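Local coordinates for carbohydrate-binding protein (Flavonifractor plautii, PDB 6N1B) that probably removes the acetyl group from N-acetylgalactosamine of the blood group A antigen, and holds the related B trisaccharide in a pocket beside bound calcium, at residues F38-S43 against D50-P55; N76-S81 against R385-G390; D330-Y335 against L359-N364. All coordinates share one frame; numbering follows the deposited sequence.

Contact 1 of 3, residues F38-S43 against D50-P55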
# COMPACT_ATOMS: atom_id res chain seq x y z
N PHE A 38 -14.30 4.42 -0.97
CA PHE A 38 -14.01 3.23 -0.22
C PHE A 38 -14.81 3.24 1.08
O PHE A 38 -14.80 4.29 1.75
CB PHE A 38 -12.54 3.08 0.12
CG PHE A 38 -11.61 2.75 -1.03
CD1 PHE A 38 -11.28 3.61 -2.09
CD2 PHE A 38 -11.06 1.47 -1.09
CE1 PHE A 38 -10.45 3.21 -3.13
CE2 PHE A 38 -10.25 1.11 -2.12
CZ PHE A 38 -9.96 1.96 -3.11
N PRO A 39 -15.47 2.17 1.45
CA PRO A 39 -16.25 2.15 2.68
C PRO A 39 -15.34 1.96 3.88
O PRO A 39 -14.38 1.19 3.84
CB PRO A 39 -17.20 1.02 2.44
CG PRO A 39 -16.42 0.07 1.61
CD PRO A 39 -15.56 0.90 0.72
N ALA A 40 -15.57 2.68 4.94
CA ALA A 40 -14.92 2.43 6.18
C ALA A 40 -15.95 2.05 7.24
O ALA A 40 -17.02 2.65 7.36
CB ALA A 40 -14.15 3.64 6.71
N TYR A 41 -15.58 1.06 8.07
CA TYR A 41 -16.57 0.45 9.02
C TYR A 41 -16.92 1.37 10.17
O TYR A 41 -17.92 1.16 10.83
CB TYR A 41 -16.10 -0.93 9.54
CG TYR A 41 -15.01 -0.77 10.62
CD1 TYR A 41 -13.67 -0.53 10.33
CD2 TYR A 41 -15.33 -0.85 11.98
CE1 TYR A 41 -12.76 -0.35 11.33
CE2 TYR A 41 -14.39 -0.67 12.97
CZ TYR A 41 -13.09 -0.44 12.59
OH TYR A 41 -12.14 -0.26 13.59
N TYR A 42 -16.03 2.29 10.54
CA TYR A 42 -16.14 3.01 11.77
C TYR A 42 -17.28 4.01 11.79
O TYR A 42 -17.69 4.54 10.73
CB TYR A 42 -14.82 3.71 12.17
CG TYR A 42 -14.42 4.85 11.28
CD1 TYR A 42 -15.00 6.12 11.48
CD2 TYR A 42 -13.50 4.75 10.25
CE1 TYR A 42 -14.78 7.12 10.61
CE2 TYR A 42 -13.25 5.75 9.40
CZ TYR A 42 -13.85 6.98 9.56
OH TYR A 42 -13.61 8.02 8.65
N SER A 43 -17.77 4.32 13.00
CA SER A 43 -18.68 5.42 13.19
C SER A 43 -18.25 6.17 14.43
O SER A 43 -18.28 5.65 15.50
CB SER A 43 -20.12 4.81 13.35
OG SER A 43 -21.07 5.88 13.53
N ASP A 50 -15.81 7.30 6.28
CA ASP A 50 -15.23 6.80 5.06
C ASP A 50 -13.84 7.40 4.71
O ASP A 50 -13.45 7.46 3.55
CB ASP A 50 -16.15 6.83 3.87
CG ASP A 50 -17.41 6.03 4.09
OD1 ASP A 50 -17.36 5.02 4.78
OD2 ASP A 50 -18.50 6.48 3.69
N GLN A 51 -13.11 7.82 5.76
CA GLN A 51 -11.73 8.23 5.60
C GLN A 51 -10.82 6.96 5.53
O GLN A 51 -10.98 6.07 6.36
CB GLN A 51 -11.29 9.19 6.69
CG GLN A 51 -12.08 10.50 6.72
CD GLN A 51 -11.57 11.40 7.78
OE1 GLN A 51 -10.40 11.81 7.68
NE2 GLN A 51 -12.37 11.70 8.79
N VAL A 52 -9.90 7.00 4.55
CA VAL A 52 -9.20 5.81 4.17
C VAL A 52 -7.81 6.21 3.65
O VAL A 52 -7.60 7.32 3.15
CB VAL A 52 -9.92 4.99 3.09
CG1 VAL A 52 -11.19 4.30 3.66
CG2 VAL A 52 -10.29 5.85 1.88
N THR A 53 -6.85 5.22 3.78
CA THR A 53 -5.48 5.43 3.29
C THR A 53 -4.85 4.14 2.89
O THR A 53 -5.36 3.05 3.16
CB THR A 53 -4.67 6.20 4.42
OG1 THR A 53 -3.51 6.75 3.83
CG2 THR A 53 -4.31 5.27 5.53
N HIS A 54 -3.69 4.32 2.27
CA HIS A 54 -2.81 3.19 2.01
C HIS A 54 -3.48 2.00 1.28
O HIS A 54 -3.56 0.87 1.77
CB HIS A 54 -2.11 2.73 3.28
CG HIS A 54 -0.87 1.89 3.13
ND1 HIS A 54 -0.76 0.61 2.58
CD2 HIS A 54 0.34 2.29 3.64
CE1 HIS A 54 0.55 0.28 2.76
NE2 HIS A 54 1.19 1.28 3.36
N PRO A 55 -3.99 2.29 0.07
CA PRO A 55 -4.51 1.22 -0.71
C PRO A 55 -3.40 0.28 -1.16
O PRO A 55 -2.29 0.74 -1.42
CB PRO A 55 -5.16 1.89 -1.92
CG PRO A 55 -4.26 3.10 -2.10
CD PRO A 55 -3.93 3.56 -0.70
O HOH W 1 -13.67 6.89 0.80
O HOH W 2 -17.02 5.41 8.10

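Contact 2 of 3, residues N76-S81 against R385-G390. With FUC (alpha-L-fucopyranose), chain B.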
# COMPACT_ATOMS: atom_id res chain seq x y z
N ASN A 76 -8.67 5.39 8.20
CA ASN A 76 -7.88 6.13 9.19
C ASN A 76 -8.50 7.48 9.42
O ASN A 76 -9.09 8.06 8.51
CB ASN A 76 -6.41 6.28 8.78
CG ASN A 76 -5.49 6.41 9.99
OD1 ASN A 76 -5.82 5.97 11.09
ND2 ASN A 76 -4.30 7.07 9.73
N VAL A 77 -8.30 8.00 10.65
CA VAL A 77 -8.66 9.38 11.01
C VAL A 77 -7.52 9.96 11.83
O VAL A 77 -6.73 9.20 12.41
CB VAL A 77 -10.00 9.39 11.84
CG1 VAL A 77 -11.14 8.81 11.02
CG2 VAL A 77 -9.86 8.73 13.16
N MET A 78 -7.47 11.27 11.94
CA MET A 78 -6.56 11.91 12.87
C MET A 78 -6.93 11.61 14.31
O MET A 78 -8.07 11.37 14.68
CB MET A 78 -6.56 13.41 12.67
CG MET A 78 -6.05 13.88 11.28
SD MET A 78 -4.42 13.32 10.81
CE MET A 78 -3.42 14.30 11.89
N ARG A 79 -5.83 11.57 15.13
CA ARG A 79 -5.90 11.51 16.57
C ARG A 79 -6.03 10.12 17.19
O ARG A 79 -5.74 9.92 18.36
CB ARG A 79 -6.89 12.43 17.19
CG ARG A 79 -6.85 13.91 16.73
CD ARG A 79 -7.55 14.78 17.70
NE ARG A 79 -7.66 16.13 17.17
CZ ARG A 79 -8.23 17.13 17.85
NH1 ARG A 79 -8.71 16.91 19.09
NH2 ARG A 79 -8.33 18.33 17.25
N ILE A 80 -6.58 9.19 16.43
CA ILE A 80 -6.84 7.83 16.90
C ILE A 80 -6.61 6.86 15.79
O ILE A 80 -7.13 7.06 14.71
CB ILE A 80 -8.21 7.69 17.58
CG1 ILE A 80 -8.44 6.32 18.22
CG2 ILE A 80 -9.35 8.07 16.65
CD1 ILE A 80 -9.56 6.30 19.24
N SER A 81 -5.74 5.85 16.09
CA SER A 81 -5.36 4.87 15.08
C SER A 81 -6.11 3.55 15.17
O SER A 81 -5.84 2.59 14.44
CB SER A 81 -3.83 4.65 15.13
OG SER A 81 -3.19 5.86 14.74
N ARG A 385 -7.14 16.82 9.67
CA ARG A 385 -6.92 16.58 8.26
C ARG A 385 -7.98 15.51 7.86
O ARG A 385 -8.63 14.96 8.74
CB ARG A 385 -5.46 15.97 8.09
CG ARG A 385 -4.38 16.88 8.59
CD ARG A 385 -2.99 16.32 8.36
NE ARG A 385 -2.03 17.29 8.87
CZ ARG A 385 -0.90 17.00 9.48
NH1 ARG A 385 -0.49 15.77 9.69
NH2 ARG A 385 -0.23 18.03 9.98
N ILE A 386 -8.10 15.32 6.56
CA ILE A 386 -9.00 14.30 6.03
C ILE A 386 -8.18 13.38 5.12
O ILE A 386 -7.38 13.79 4.32
CB ILE A 386 -10.17 14.91 5.23
CG1 ILE A 386 -11.11 15.72 6.10
CG2 ILE A 386 -10.97 13.87 4.47
CD1 ILE A 386 -12.04 14.90 7.00
N TRP A 387 -8.43 12.08 5.29
CA TRP A 387 -7.73 11.01 4.57
C TRP A 387 -8.62 10.43 3.47
O TRP A 387 -9.72 9.90 3.81
CB TRP A 387 -7.33 9.85 5.50
CG TRP A 387 -6.57 10.19 6.75
CD1 TRP A 387 -7.01 10.83 7.83
CD2 TRP A 387 -5.17 9.84 7.03
NE1 TRP A 387 -6.04 10.88 8.85
CE2 TRP A 387 -4.88 10.29 8.34
CE3 TRP A 387 -4.21 9.18 6.31
CZ2 TRP A 387 -3.67 10.08 8.96
CZ3 TRP A 387 -2.93 9.02 6.89
CH2 TRP A 387 -2.70 9.47 8.20
N ARG A 388 -8.16 10.40 2.22
CA ARG A 388 -8.90 9.73 1.15
C ARG A 388 -7.94 9.01 0.18
O ARG A 388 -6.71 9.21 0.18
CB ARG A 388 -9.67 10.79 0.28
CG ARG A 388 -10.68 11.67 0.97
CD ARG A 388 -11.86 10.91 1.56
NE ARG A 388 -12.78 11.89 2.11
CZ ARG A 388 -13.77 11.64 2.92
NH1 ARG A 388 -14.02 10.38 3.33
NH2 ARG A 388 -14.54 12.65 3.37
N ILE A 389 -8.56 8.20 -0.70
CA ILE A 389 -7.87 7.51 -1.80
C ILE A 389 -8.48 7.94 -3.10
O ILE A 389 -9.72 7.89 -3.27
CB ILE A 389 -8.05 5.95 -1.66
CG1 ILE A 389 -7.35 5.45 -0.40
CG2 ILE A 389 -7.53 5.25 -2.90
CD1 ILE A 389 -7.81 4.02 0.01
N GLY A 390 -7.60 8.35 -4.02
CA GLY A 390 -7.96 8.72 -5.38
C GLY A 390 -7.15 7.99 -6.44
O GLY A 390 -6.61 6.93 -6.13
C1 FUC B . 0.21 6.85 15.22
C2 FUC B . 0.53 5.73 16.22
C3 FUC B . 0.46 6.27 17.66
C4 FUC B . -0.94 6.80 17.93
C5 FUC B . -1.24 7.91 16.93
C6 FUC B . -2.67 8.52 17.00
O2 FUC B . 1.89 5.25 15.99
O3 FUC B . 0.70 5.20 18.61
O4 FUC B . -1.87 5.73 17.80
O5 FUC B . -1.08 7.38 15.58
O HOH W 3 -9.27 12.76 10.31

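Contact 3 of 3, residues D330-Y335 against L359-N364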
# COMPACT_ATOMS: atom_id res chain seq x y z
N ASP A 330 -6.14 16.69 -1.68
CA ASP A 330 -4.77 16.14 -1.62
C ASP A 330 -3.77 17.27 -1.36
O ASP A 330 -2.61 17.11 -1.80
CB ASP A 330 -4.47 15.32 -2.83
CG ASP A 330 -4.52 16.06 -4.13
OD1 ASP A 330 -4.85 17.30 -4.17
OD2 ASP A 330 -4.12 15.51 -5.18
N ASP A 331 -4.12 18.35 -0.66
CA ASP A 331 -3.23 19.50 -0.54
C ASP A 331 -2.20 19.43 0.57
O ASP A 331 -1.32 20.33 0.58
CB ASP A 331 -4.01 20.81 -0.40
CG ASP A 331 -4.66 20.93 0.95
OD1 ASP A 331 -4.74 20.04 1.79
OD2 ASP A 331 -5.19 22.16 1.16
N PHE A 332 -2.23 18.42 1.45
CA PHE A 332 -1.21 18.30 2.52
C PHE A 332 -0.02 17.50 2.11
O PHE A 332 1.15 17.91 2.29
CB PHE A 332 -1.79 17.84 3.83
CG PHE A 332 -0.76 17.75 4.96
CD1 PHE A 332 -0.14 18.88 5.42
CD2 PHE A 332 -0.37 16.54 5.44
CE1 PHE A 332 0.86 18.79 6.36
CE2 PHE A 332 0.67 16.48 6.40
CZ PHE A 332 1.22 17.60 6.87
N GLN A 333 -0.28 16.27 1.68
CA GLN A 333 0.79 15.35 1.28
C GLN A 333 0.21 14.28 0.39
O GLN A 333 -1.01 13.98 0.55
CB GLN A 333 1.48 14.74 2.50
CG GLN A 333 0.75 13.62 3.17
CD GLN A 333 1.25 13.30 4.55
OE1 GLN A 333 2.58 13.05 4.72
NE2 GLN A 333 0.43 13.21 5.49
N ILE A 334 1.07 13.70 -0.47
CA ILE A 334 0.70 12.46 -1.08
C ILE A 334 1.15 11.33 -0.20
O ILE A 334 2.32 11.35 0.30
CB ILE A 334 1.23 12.31 -2.50
CG1 ILE A 334 0.92 13.53 -3.37
CG2 ILE A 334 0.77 11.05 -3.11
CD1 ILE A 334 -0.53 13.82 -3.52
N TYR A 335 0.25 10.40 0.08
CA TYR A 335 0.51 9.29 0.98
C TYR A 335 0.73 8.00 0.15
O TYR A 335 0.87 8.05 -1.06
CB TYR A 335 -0.63 9.16 2.05
CG TYR A 335 -0.13 8.74 3.41
CD1 TYR A 335 0.52 9.75 4.20
CD2 TYR A 335 -0.21 7.48 3.94
CE1 TYR A 335 1.05 9.40 5.45
CE2 TYR A 335 0.33 7.11 5.15
CZ TYR A 335 0.98 8.13 5.91
OH TYR A 335 1.58 7.77 7.13
N LEU A 359 -3.91 13.40 1.89
CA LEU A 359 -4.58 14.10 3.01
C LEU A 359 -4.76 15.57 2.63
O LEU A 359 -3.92 16.13 1.94
CB LEU A 359 -3.73 14.04 4.30
CG LEU A 359 -3.61 12.70 4.98
CD1 LEU A 359 -2.62 11.76 4.32
CD2 LEU A 359 -3.26 12.89 6.41
N GLN A 360 -5.87 16.13 3.19
CA GLN A 360 -6.16 17.54 3.13
C GLN A 360 -5.85 18.13 4.45
O GLN A 360 -6.21 17.59 5.52
CB GLN A 360 -7.62 17.77 2.74
CG GLN A 360 -7.93 19.25 2.57
CD GLN A 360 -9.32 19.59 2.05
OE1 GLN A 360 -10.08 18.71 1.64
NE2 GLN A 360 -9.63 20.91 2.14
N LYS A 361 -5.17 19.30 4.45
CA LYS A 361 -4.83 20.04 5.69
C LYS A 361 -5.96 20.95 6.20
O LYS A 361 -6.79 21.42 5.47
CB LYS A 361 -3.56 20.84 5.54
CG LYS A 361 -3.60 21.83 4.39
CD LYS A 361 -2.28 22.61 4.31
CE LYS A 361 -2.10 23.06 2.90
NZ LYS A 361 -3.15 23.94 2.47
N ASP A 362 -5.87 21.22 7.50
CA ASP A 362 -6.65 22.33 8.06
C ASP A 362 -8.15 22.20 7.90
O ASP A 362 -8.89 23.12 7.60
CB ASP A 362 -6.15 23.69 7.58
CG ASP A 362 -4.72 23.92 7.94
OD1 ASP A 362 -4.30 23.66 9.07
OD2 ASP A 362 -4.05 24.40 7.05
N THR A 363 -8.65 20.99 8.14
CA THR A 363 -10.01 20.64 7.74
C THR A 363 -11.07 20.71 8.91
O THR A 363 -12.27 20.52 8.62
CB THR A 363 -10.10 19.26 7.14
OG1 THR A 363 -9.41 18.31 7.95
CG2 THR A 363 -9.55 19.23 5.73
N ASN A 364 -10.67 21.06 10.10
CA ASN A 364 -11.66 20.90 11.24
C ASN A 364 -12.91 21.79 10.91
O ASN A 364 -12.76 22.95 10.69
CB ASN A 364 -11.10 21.40 12.54
CG ASN A 364 -9.78 20.78 12.89
OD1 ASN A 364 -9.76 19.88 13.86
ND2 ASN A 364 -8.72 21.15 12.25
O HOH W 4 -7.17 22.52 2.93

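Contact 1 of 3, residues F38-S43 against D50-P55
A40 and Y42 reach D50 and Q51 from the loop that leads into strand 52-60, which opens the first blade of a five-bladed beta-propeller, so the loop folds back against its own continuation. The backbone N-H of A40 points almost straight at D50 OD1 (A40 N to OD1 3.0 Å, 174° at the hydrogen). It meets that oxygen on its anti side, 26° out of the carboxylate plane. D50 thus turns its carboxylate back to the loop, although the side chain sets off away from it, with CB still resting against F38 O.

The Y42 ring stands between backbone N and carbonyl carbon (chi1 68°), which carries the hydroxyl across to the backbone N-H of Q51, where Q51 N donates to Y42 OH over 2.9 Å. The same hydroxyl bonds to A48 O, so two backbone groups grip it. The ring edge lies near Q51 O, and Y83 stacks on the ring.

Apolar side chains meet at V52, where F38 CB rests 4.0 Å from V52 CG2 and A40 CB faces V52 CG1 at 4.3 Å; W97 stacks on the F38 ring. Two waters stitch the backbones together. One bridges F38 N and D50 O. The second accepts from D50 N and probably donates to A40 O and Y42 O. Its oxygen sits over the centre of the Y42 ring, 3.7 Å above the ring plane.

Contact 2 of 3, residues N76-S81 against R385-G390
N76 and M78 close on the indole of W387 from two directions, joining the loop that follows strand 67-75 to strand 385-395, two neighbouring blades of the beta-propeller. N76 covers one face of the ring. Its CB lies over the five-membered ring, 4.3 Å from the centroid and 14° off the normal, while the amide nitrogen extends across the six-membered ring, with ND2 3.2 Å from W387 CZ2. Amide and indole planes are 56° apart, so the amide leans on the ring instead of lying flat against it.

M78 takes the nitrogen-bearing side. Its SD approaches W387 NE1 to 3.5 Å in an oblique Met-aromatic contact. The chain is bent twice, beginning at chi2 (-56°), and this brings the methyl alongside R385, where CE comes 3.9 Å from NH1 and CG packs on R385 CB at the same distance. M78 N and W387 NE1 are both donors and do not pair; the backbone nitrogen gives its proton to a water 2.8 Å away, which also reaches R385 O and lies at the edge of the indole in its plane.

A second layer fixes these groups. Q51 OE1 accepts from W387 N, Y335 meets the indole edge-to-face, and the R385 guanidinium makes a cation-pi contact with F332. One residue beyond M78, R79 lines the glycan pocket and is tied to D384 by a salt bridge. The loop then continues to the sugar: in one of its two conformers, S81 OG donates a hydrogen bond to the ring oxygen O5 of the bound fucose, 2.7 Å away.

Contact 3 of 3, residues D330-Y335 against L359-N364
L359 is the packed end of this contact. Its CD1 methyl lies 3.7 Å from Y335 CD1, with the aliphatic part of Q333 running alongside and W387 and R385 of the adjoining strand also touching the leucine. Here the backbones are joined directly: L359 N donates to Q333 O at 3.2 Å and L359 O accepts from F332 N at 2.9 Å, with Q333 and L359 forming an antiparallel hydrogen-bonded pair.

Toward D331 and K361 the fit stays tight but turns polar. Buried D331 holds its carboxylate between backbone N and carbonyl carbon (chi1 72°), and this sets OD1 before the peptide of K361. The bond from K361 N to D331 OD1 is 2.8 Å long, 163° at the hydrogen, and uses the syn lone pair. The lysine then bends at its last torsion into a salt bridge, NZ 3.0 Å from D331 OD2 but above the carboxylate plane, 70° out of it; D326 is its other anionic partner. D331 OD2 also receives G327 N and a water that links Q360 NE2 and K361 O.

The looser margin is F332 and K361, both partly exposed, which touch through their CB atoms at 3.9 Å. Y335 OH, hydrogen-bonded to W271 NE1, belongs to a ring that touches the alpha-galactose. The whole is the open end of an antiparallel beta hairpin, 333-342 with 351-361, within one propeller blade facing the sugar pocket.

How the contacts relate
The three contacts form a continuous band beside the glycan pocket, contact 2 lying in the middle: its centre is about 8 Å from that of contact 1 and about 9 Å from that of contact 3, while the centres of the outer two are about 16 Å apart. Strand 385-395 connects them. It probably hydrogen-bonds to strand 351-361 through I386 O and Q360 N, and likewise to the first blade through W387 O and V52 N. Along the chain contact 1 closes first, and contact 3 is nested in the long loop that contact 2 closes. Residues from the first and last blades thus meet where the propeller ring shuts, strand 30-31 joining the last blade.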